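Local coordinates for protein myosin-2 (Saccharomyces cerevisiae, PDB 6IXO) that carries organelles and other cargo along actin cables for their segregation, gripping receptor proteins on the cargo through the globular tail domain described here, at residues E12-L17 / W66-T71; N24-E29 / P403-I408; I57-L62 / R109-F114. All blocks are in the same frame, centred on the assembly; numbering follows the deposited sequence.

How the interactions relate
From the N terminus, helix 6-18 meets the end of helix 53-67 and the turn after it in interaction 1, closing a loop of 48 residues. Helix 20-32 then pairs with the C-terminal helix 403-415 in interaction 2, closing a loop that spans most of the globular tail domain. Interaction 3 sets helix 53-67 beside helix 97-124, closing a loop of 46 residues. Interaction 1 alternates along the chain with each of the other two, whereas interaction 3 is nested inside interaction 2. The centres lie about 14 to 16 Å apart. Glu12 and Arg407 form a salt bridge between 1 and 2, Trp66 packs on Phe114 between 1 and 3, and Thr405 touches Ile57 between 2 and 3.

Interaction 1 (E12-L17 / W66-T71); sequences ELYRLL and WRFGLT
The backbones come nearest at Tyr14 and Phe68, whose CA atoms are 7.2 Å apart, and again at Leu17 and Leu70. Segment 12-17 is helical throughout, while 66-71 holds the last two residues of helix 53-67 and the loop that follows. No hydrogen bond crosses between them, and the contact is made by side chains.

Tyr14 and Phe68 form an offset edge-to-face pair, with ring centroids 5.9 Å apart and planes at 76°. The edge of Tyr14 is turned to the face of Phe68, CD2 of Tyr14 lying 3.8 Å from CD1 of Phe68. With CG anti to the backbone N (chi1 -172°), the Tyr14 ring also extends to Leu70, whose CD2 is 3.5 Å from the Tyr14 OH.

A Schellman motif ends helix 53-67 within this contact. Gly69, at positive phi, is its C-prime residue; Gly69 N bonds to Trp66 O and Leu70 N to Met65 O. The chain leaves the helix here, and Phe68 and Leu70, on the two sides of Gly69, both direct their CB atoms toward helix 6-18.

Leu13 and Leu17, one helical turn apart, lie roughly perpendicular to Phe68. CB of Leu13 approaches Phe68 CE2 at 4.0 Å, and CD1 of Leu17 meets Phe68 CD2 at the same separation. Leu17 also places its CB 3.6 Å from Leu70 CD1. Arg67, extended from CG to NE, reaches toward helix 6-18, its NH1 coming to 4.0 Å from Leu13 CD1, with Phe68 CZ over one face of the guanidinium; NH1 is held by Glu64 and by Gln415 of the C-terminal helix.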
# COMPACT_ATOMS: atom_id res chain seq x y z
N GLU A 12 -32.30 6.62 27.44
CA GLU A 12 -32.34 5.65 26.35
C GLU A 12 -30.95 5.44 25.79
O GLU A 12 -30.56 4.29 25.50
CB GLU A 12 -33.31 6.08 25.23
CG GLU A 12 -33.39 5.05 24.08
CD GLU A 12 -34.47 5.31 23.04
OE1 GLU A 12 -35.08 6.40 22.99
OE2 GLU A 12 -34.71 4.37 22.25
N LEU A 13 -30.17 6.51 25.64
CA LEU A 13 -28.80 6.38 25.12
C LEU A 13 -27.99 5.47 26.02
O LEU A 13 -27.28 4.58 25.57
CB LEU A 13 -28.09 7.72 25.02
CG LEU A 13 -28.09 8.42 23.68
CD1 LEU A 13 -27.55 9.83 23.87
CD2 LEU A 13 -27.25 7.60 22.63
N TYR A 14 -28.14 5.71 27.33
CA TYR A 14 -27.38 4.99 28.32
C TYR A 14 -27.64 3.50 28.28
O TYR A 14 -26.71 2.70 28.32
CB TYR A 14 -27.71 5.52 29.73
CG TYR A 14 -26.80 4.94 30.77
CD1 TYR A 14 -27.14 3.76 31.43
CD2 TYR A 14 -25.59 5.55 31.08
CE1 TYR A 14 -26.30 3.21 32.38
CE2 TYR A 14 -24.74 5.01 32.04
CZ TYR A 14 -25.10 3.84 32.68
OH TYR A 14 -24.26 3.29 33.62
N ARG A 15 -28.91 3.12 28.22
CA ARG A 15 -29.26 1.71 28.10
C ARG A 15 -28.76 1.11 26.80
O ARG A 15 -28.40 -0.07 26.76
CB ARG A 15 -30.76 1.51 28.20
CG ARG A 15 -31.37 2.03 29.49
CD ARG A 15 -30.63 1.51 30.72
NE ARG A 15 -31.35 1.76 31.97
CZ ARG A 15 -30.98 1.29 33.16
NH1 ARG A 15 -29.89 0.55 33.28
NH2 ARG A 15 -31.71 1.57 34.24
N LEU A 16 -28.75 1.89 25.72
CA LEU A 16 -28.22 1.32 24.45
C LEU A 16 -26.73 1.06 24.58
O LEU A 16 -26.20 0.06 24.09
CB LEU A 16 -28.50 2.24 23.27
CG LEU A 16 -29.98 2.26 22.87
CD1 LEU A 16 -30.33 3.50 22.05
CD2 LEU A 16 -30.37 0.98 22.10
N LEU A 17 -26.03 1.96 25.26
CA LEU A 17 -24.57 1.87 25.28
C LEU A 17 -24.06 0.83 26.29
O LEU A 17 -23.04 0.19 26.04
CB LEU A 17 -23.97 3.24 25.56
CG LEU A 17 -24.27 4.25 24.44
CD1 LEU A 17 -24.11 5.70 24.92
CD2 LEU A 17 -23.39 4.00 23.23
N TRP A 66 -17.72 7.41 26.52
CA TRP A 66 -16.90 8.24 27.41
C TRP A 66 -17.72 9.29 28.13
O TRP A 66 -17.58 9.46 29.34
CB TRP A 66 -15.77 8.91 26.66
CG TRP A 66 -14.75 7.95 26.24
CD1 TRP A 66 -14.56 6.68 26.72
CD2 TRP A 66 -13.77 8.15 25.22
NE1 TRP A 66 -13.51 6.09 26.07
CE2 TRP A 66 -13.01 6.97 25.15
CE3 TRP A 66 -13.46 9.21 24.38
CZ2 TRP A 66 -11.95 6.82 24.27
CZ3 TRP A 66 -12.42 9.06 23.48
CH2 TRP A 66 -11.67 7.87 23.44
N ARG A 67 -18.56 10.00 27.39
CA ARG A 67 -19.43 11.03 27.97
C ARG A 67 -20.25 10.51 29.15
O ARG A 67 -20.50 11.23 30.13
CB ARG A 67 -20.35 11.58 26.89
CG ARG A 67 -21.44 12.50 27.39
CD ARG A 67 -22.54 12.57 26.37
NE ARG A 67 -23.63 13.37 26.89
CZ ARG A 67 -24.84 13.42 26.35
NH1 ARG A 67 -25.11 12.72 25.25
NH2 ARG A 67 -25.77 14.19 26.91
N PHE A 68 -20.69 9.26 29.07
CA PHE A 68 -21.49 8.68 30.14
C PHE A 68 -20.60 7.94 31.13
O PHE A 68 -21.10 7.28 32.01
CB PHE A 68 -22.56 7.74 29.57
CG PHE A 68 -23.75 8.46 28.99
CD1 PHE A 68 -24.71 9.00 29.82
CD2 PHE A 68 -23.91 8.59 27.61
CE1 PHE A 68 -25.82 9.67 29.31
CE2 PHE A 68 -25.01 9.26 27.09
CZ PHE A 68 -25.97 9.79 27.94
N GLY A 69 -19.29 8.05 30.96
CA GLY A 69 -18.35 7.36 31.83
C GLY A 69 -18.42 5.85 31.75
O GLY A 69 -18.09 5.15 32.71
N LEU A 70 -18.85 5.32 30.61
CA LEU A 70 -18.87 3.87 30.44
C LEU A 70 -17.50 3.44 29.94
O LEU A 70 -17.36 2.90 28.83
CB LEU A 70 -19.97 3.44 29.48
CG LEU A 70 -21.40 3.76 29.93
CD1 LEU A 70 -22.35 3.45 28.79
CD2 LEU A 70 -21.76 2.95 31.16
N THR A 71 -16.49 3.71 30.76
CA THR A 71 -15.11 3.52 30.35
C THR A 71 -14.81 2.02 30.18
O THR A 71 -14.11 1.64 29.25
CB THR A 71 -14.15 4.20 31.37
OG1 THR A 71 -14.63 3.96 32.69
CG2 THR A 71 -14.15 5.72 31.15

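Interaction 2 (N24-E29 / P403-I408); sequences NQEITE and PSTKRI
Glu26 extends toward the first turn of helix 403-415 and presents both carboxylate oxygens to its backbone. From CG outward the chain is extended, carrying the carboxylate from helix 20-32 to the N-H groups of Ser404 and Thr405. OE2 of Glu26 accepts from Ser404 N at 2.9 Å, with an N-H...O angle of 164°. OE1 of Glu26 accepts from Thr405 N at 2.8 Å. Both bonds use the syn lone pair, and the two oxygens take the amides of consecutive residues.

The Thr405 hydroxyl donates a further bond to OE1 of Glu26, at 2.8 Å from OG1. It approaches on the anti side, 18° out of the carboxylate plane, making OE1 the acceptor of two bonds. Three bonds therefore restrain the rotation of this buried group. Its position at the N-terminal end of helix 403-415 suggests that the helix dipole and amides stabilise the negative charge. A side chain of an N-terminal helix thus ties the chain's two ends together within the globular tail.

The Glu26 and Thr405 side chains lie antiparallel. Pro403 packs beside the carboxylate, with CD 3.4 Å from Glu26 OE2. Ile27 instead lies roughly perpendicular to Thr405, bringing its CD1 to 3.5 Å from Thr405 OG1.

The two short helical segments run nearly perpendicular, at 100°, with axes 9.3 Å apart at closest approach. Thr405 also touches Leu23 of helix 20-32, and Ile27 reaches Phe77 of helix 71-90. Further along the C-terminal helix, Ile408 packs on Leu13, Leu16 and Leu17, joining this contact to helix 6-18.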
# COMPACT_ATOMS: atom_id res chain seq x y z
N ASN A 24 -21.83 -4.82 20.52
CA ASN A 24 -20.56 -5.27 19.94
C ASN A 24 -20.83 -6.18 18.74
O ASN A 24 -20.11 -6.15 17.77
CB ASN A 24 -19.69 -6.01 20.97
CG ASN A 24 -19.13 -5.07 22.05
OD1 ASN A 24 -19.07 -3.86 21.87
ND2 ASN A 24 -18.71 -5.65 23.17
N GLN A 25 -21.89 -6.97 18.81
CA GLN A 25 -22.21 -7.92 17.74
C GLN A 25 -22.63 -7.19 16.45
O GLN A 25 -22.19 -7.53 15.33
CB GLN A 25 -23.32 -8.87 18.23
CG GLN A 25 -23.46 -10.13 17.41
CD GLN A 25 -24.37 -9.96 16.21
OE1 GLN A 25 -25.21 -9.05 16.16
NE2 GLN A 25 -24.20 -10.83 15.21
N GLU A 26 -23.47 -6.18 16.61
CA GLU A 26 -23.84 -5.27 15.52
C GLU A 26 -22.67 -4.62 14.89
O GLU A 26 -22.57 -4.58 13.66
CB GLU A 26 -24.77 -4.14 16.05
CG GLU A 26 -26.20 -4.45 15.92
CD GLU A 26 -27.11 -3.25 16.32
OE1 GLU A 26 -26.73 -2.07 16.11
OE2 GLU A 26 -28.21 -3.52 16.84
N ILE A 27 -21.78 -4.09 15.72
CA ILE A 27 -20.61 -3.39 15.19
C ILE A 27 -19.65 -4.35 14.50
O ILE A 27 -19.22 -4.09 13.37
CB ILE A 27 -19.87 -2.64 16.32
CG1 ILE A 27 -20.80 -1.58 16.94
CG2 ILE A 27 -18.70 -1.93 15.80
CD1 ILE A 27 -21.14 -0.47 15.99
N THR A 28 -19.30 -5.45 15.17
CA THR A 28 -18.28 -6.33 14.57
C THR A 28 -18.82 -7.12 13.38
O THR A 28 -18.13 -7.26 12.35
CB THR A 28 -17.68 -7.30 15.61
OG1 THR A 28 -18.70 -8.14 16.14
CG2 THR A 28 -16.99 -6.54 16.73
N GLU A 29 -20.04 -7.63 13.48
CA GLU A 29 -20.55 -8.45 12.39
C GLU A 29 -21.22 -7.61 11.30
O GLU A 29 -21.09 -7.91 10.14
CB GLU A 29 -21.53 -9.51 12.93
CG GLU A 29 -20.94 -10.42 14.02
CD GLU A 29 -19.70 -11.21 13.55
OE1 GLU A 29 -19.75 -11.86 12.48
OE2 GLU A 29 -18.67 -11.16 14.26
N PRO A 403 -29.79 -1.94 14.18
CA PRO A 403 -30.87 -1.30 14.96
C PRO A 403 -30.38 -0.43 16.13
O PRO A 403 -30.79 0.73 16.25
CB PRO A 403 -31.68 -2.49 15.49
CG PRO A 403 -31.42 -3.61 14.45
CD PRO A 403 -30.01 -3.39 13.95
N SER A 404 -29.55 -1.00 16.99
CA SER A 404 -29.10 -0.26 18.17
C SER A 404 -28.18 0.88 17.77
O SER A 404 -28.27 2.01 18.26
CB SER A 404 -28.37 -1.19 19.15
OG SER A 404 -29.32 -1.97 19.85
N THR A 405 -27.29 0.58 16.84
CA THR A 405 -26.31 1.55 16.44
C THR A 405 -27.00 2.74 15.82
O THR A 405 -26.67 3.88 16.11
CB THR A 405 -25.29 0.95 15.42
OG1 THR A 405 -24.63 -0.16 16.03
CG2 THR A 405 -24.29 1.97 15.06
N LYS A 406 -27.98 2.45 14.97
CA LYS A 406 -28.75 3.50 14.31
C LYS A 406 -29.56 4.32 15.33
O LYS A 406 -29.74 5.55 15.19
CB LYS A 406 -29.67 2.90 13.25
CG LYS A 406 -30.68 3.87 12.66
CD LYS A 406 -31.28 3.31 11.38
CE LYS A 406 -32.71 3.80 11.14
NZ LYS A 406 -32.85 5.26 11.36
N ARG A 407 -30.06 3.66 16.36
CA ARG A 407 -30.86 4.44 17.34
C ARG A 407 -29.94 5.40 18.10
O ARG A 407 -30.28 6.56 18.34
CB ARG A 407 -31.59 3.52 18.29
CG ARG A 407 -32.41 4.30 19.33
CD ARG A 407 -33.47 5.18 18.66
NE ARG A 407 -34.41 5.74 19.64
CZ ARG A 407 -35.22 6.75 19.37
NH1 ARG A 407 -35.23 7.28 18.15
NH2 ARG A 407 -36.05 7.21 20.30
N ILE A 408 -28.74 4.91 18.44
CA ILE A 408 -27.76 5.76 19.12
C ILE A 408 -27.45 6.98 18.26
O ILE A 408 -27.51 8.13 18.71
CB ILE A 408 -26.46 4.99 19.42
CG1 ILE A 408 -26.68 3.91 20.49
CG2 ILE A 408 -25.36 5.93 19.85
CD1 ILE A 408 -25.51 2.91 20.62

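Interaction 3 (I57-L62 / R109-F114); sequences ILIIVL and RELYSF
Helices 53-67 and 97-124 pack side by side in the all-helical globular tail, the cargo-binding part of this class V myosin, and their buried interface centres on Ile59 and Phe114. The segments run in broadly the same direction, with a signed crossing angle of -31° and axes 10.4 Å apart at closest approach. Their nearest CA atoms belong to Ile59 and Leu111, 7.1 Å apart.

Ile59 meets Phe114 with both of its branches. CG2 sits over one face of the ring in a CH-pi contact, 3.7 Å from the centroid and 14° off the ring normal. The other branch passes beside the root of the ring, with CD1 of Ile59 3.6 Å from Phe114 CB. A chi1 of 172° sets the Phe114 ring opposite its own amide nitrogen and toward helix 53-67, and Ile59 and Phe114 lie alongside, pointing opposite ways. Leu62 comes instead to the ring edge, where its CD2 lies 4.2 Å from Phe114 CE2.

Leu111 touches two successive residues of helix 53-67, Leu58 and Ile59. Its CD1 touches Leu58 CD1 at 3.9 Å, while its CD2 lies 4.0 Å from Ile59 CG1. The aliphatic part of Glu110 also borders Ile59, with CG 4.1 Å from Ile59 CD1; the chain bends at chi2, turning its carboxylate aside, and OE2 forms a salt bridge to Arg56 in helix 53-67.

Three further helices touch this pair. Leu58 reaches Ile27 of helix 20-32 as well as Phe77 and Val81 of helix 71-90, Leu62 touches Ser74 of that same helix, and Leu111 meets Phe151 of the long helix 134-180.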
# COMPACT_ATOMS: atom_id res chain seq x y z
N ILE A 57 -19.08 6.37 12.56
CA ILE A 57 -20.03 5.71 13.46
C ILE A 57 -19.37 5.27 14.78
O ILE A 57 -19.90 5.50 15.87
CB ILE A 57 -20.68 4.52 12.76
CG1 ILE A 57 -21.61 5.06 11.68
CG2 ILE A 57 -21.46 3.68 13.77
CD1 ILE A 57 -22.18 4.00 10.72
N LEU A 58 -18.20 4.63 14.68
CA LEU A 58 -17.44 4.21 15.85
C LEU A 58 -17.11 5.38 16.76
O LEU A 58 -17.19 5.27 17.98
CB LEU A 58 -16.13 3.53 15.41
CG LEU A 58 -16.28 2.20 14.68
CD1 LEU A 58 -14.90 1.69 14.18
CD2 LEU A 58 -16.93 1.17 15.57
N ILE A 59 -16.72 6.49 16.15
CA ILE A 59 -16.39 7.71 16.89
C ILE A 59 -17.59 8.22 17.69
O ILE A 59 -17.46 8.64 18.86
CB ILE A 59 -15.85 8.81 15.91
CG1 ILE A 59 -14.43 8.43 15.45
CG2 ILE A 59 -15.85 10.19 16.57
CD1 ILE A 59 -13.97 9.19 14.17
N ILE A 60 -18.77 8.17 17.10
CA ILE A 60 -19.95 8.65 17.83
C ILE A 60 -20.23 7.76 19.04
O ILE A 60 -20.42 8.25 20.16
CB ILE A 60 -21.17 8.70 16.92
CG1 ILE A 60 -20.97 9.82 15.90
CG2 ILE A 60 -22.45 8.92 17.74
CD1 ILE A 60 -21.79 9.68 14.65
N VAL A 61 -20.24 6.46 18.80
CA VAL A 61 -20.48 5.48 19.85
C VAL A 61 -19.45 5.62 20.95
O VAL A 61 -19.81 5.69 22.13
CB VAL A 61 -20.42 4.03 19.32
CG1 VAL A 61 -20.37 3.04 20.49
CG2 VAL A 61 -21.59 3.76 18.40
N LEU A 62 -18.18 5.67 20.57
CA LEU A 62 -17.08 5.74 21.53
C LEU A 62 -17.18 6.94 22.43
O LEU A 62 -17.08 6.86 23.66
CB LEU A 62 -15.73 5.80 20.77
CG LEU A 62 -14.49 5.94 21.67
CD1 LEU A 62 -14.44 4.83 22.69
CD2 LEU A 62 -13.17 5.93 20.85
N ARG A 109 -7.11 5.51 9.70
CA ARG A 109 -6.52 6.85 9.84
C ARG A 109 -7.53 7.81 10.48
O ARG A 109 -7.15 8.70 11.27
CB ARG A 109 -6.07 7.42 8.48
CG ARG A 109 -5.37 8.77 8.62
CD ARG A 109 -4.09 8.63 9.46
NE ARG A 109 -3.27 9.85 9.44
CZ ARG A 109 -2.15 10.00 10.16
NH1 ARG A 109 -1.72 9.01 10.97
NH2 ARG A 109 -1.48 11.16 10.08
N GLU A 110 -8.80 7.66 10.12
CA GLU A 110 -9.79 8.60 10.69
C GLU A 110 -9.94 8.33 12.21
O GLU A 110 -10.08 9.24 13.01
CB GLU A 110 -11.14 8.42 9.98
CG GLU A 110 -12.26 9.35 10.49
CD GLU A 110 -12.15 10.73 9.86
OE1 GLU A 110 -11.21 10.95 9.06
OE2 GLU A 110 -13.02 11.57 10.15
N LEU A 111 -9.89 7.06 12.59
CA LEU A 111 -10.01 6.67 14.00
C LEU A 111 -8.81 7.18 14.79
O LEU A 111 -8.94 7.71 15.89
CB LEU A 111 -10.08 5.15 14.13
CG LEU A 111 -11.41 4.52 13.72
CD1 LEU A 111 -11.30 2.98 13.61
CD2 LEU A 111 -12.52 4.93 14.76
N TYR A 112 -7.62 6.99 14.23
CA TYR A 112 -6.42 7.38 14.93
C TYR A 112 -6.43 8.88 15.11
O TYR A 112 -6.15 9.41 16.18
CB TYR A 112 -5.16 6.89 14.17
CG TYR A 112 -3.87 7.41 14.79
CD1 TYR A 112 -3.39 6.86 15.98
CD2 TYR A 112 -3.18 8.47 14.22
CE1 TYR A 112 -2.23 7.37 16.58
CE2 TYR A 112 -1.99 8.96 14.79
CZ TYR A 112 -1.53 8.41 15.99
OH TYR A 112 -0.36 8.88 16.56
N SER A 113 -6.85 9.57 14.05
CA SER A 113 -6.88 11.02 14.09
C SER A 113 -7.88 11.50 15.14
O SER A 113 -7.66 12.51 15.82
CB SER A 113 -7.23 11.58 12.70
OG SER A 113 -6.26 11.11 11.72
N PHE A 114 -8.98 10.78 15.27
CA PHE A 114 -9.93 11.15 16.31
C PHE A 114 -9.32 11.00 17.71
O PHE A 114 -9.53 11.84 18.57
CB PHE A 114 -11.20 10.31 16.25
CG PHE A 114 -12.09 10.55 17.45
CD1 PHE A 114 -12.73 11.75 17.58
CD2 PHE A 114 -12.17 9.62 18.48
CE1 PHE A 114 -13.50 12.04 18.72
CE2 PHE A 114 -12.95 9.91 19.62
CZ PHE A 114 -13.60 11.11 19.73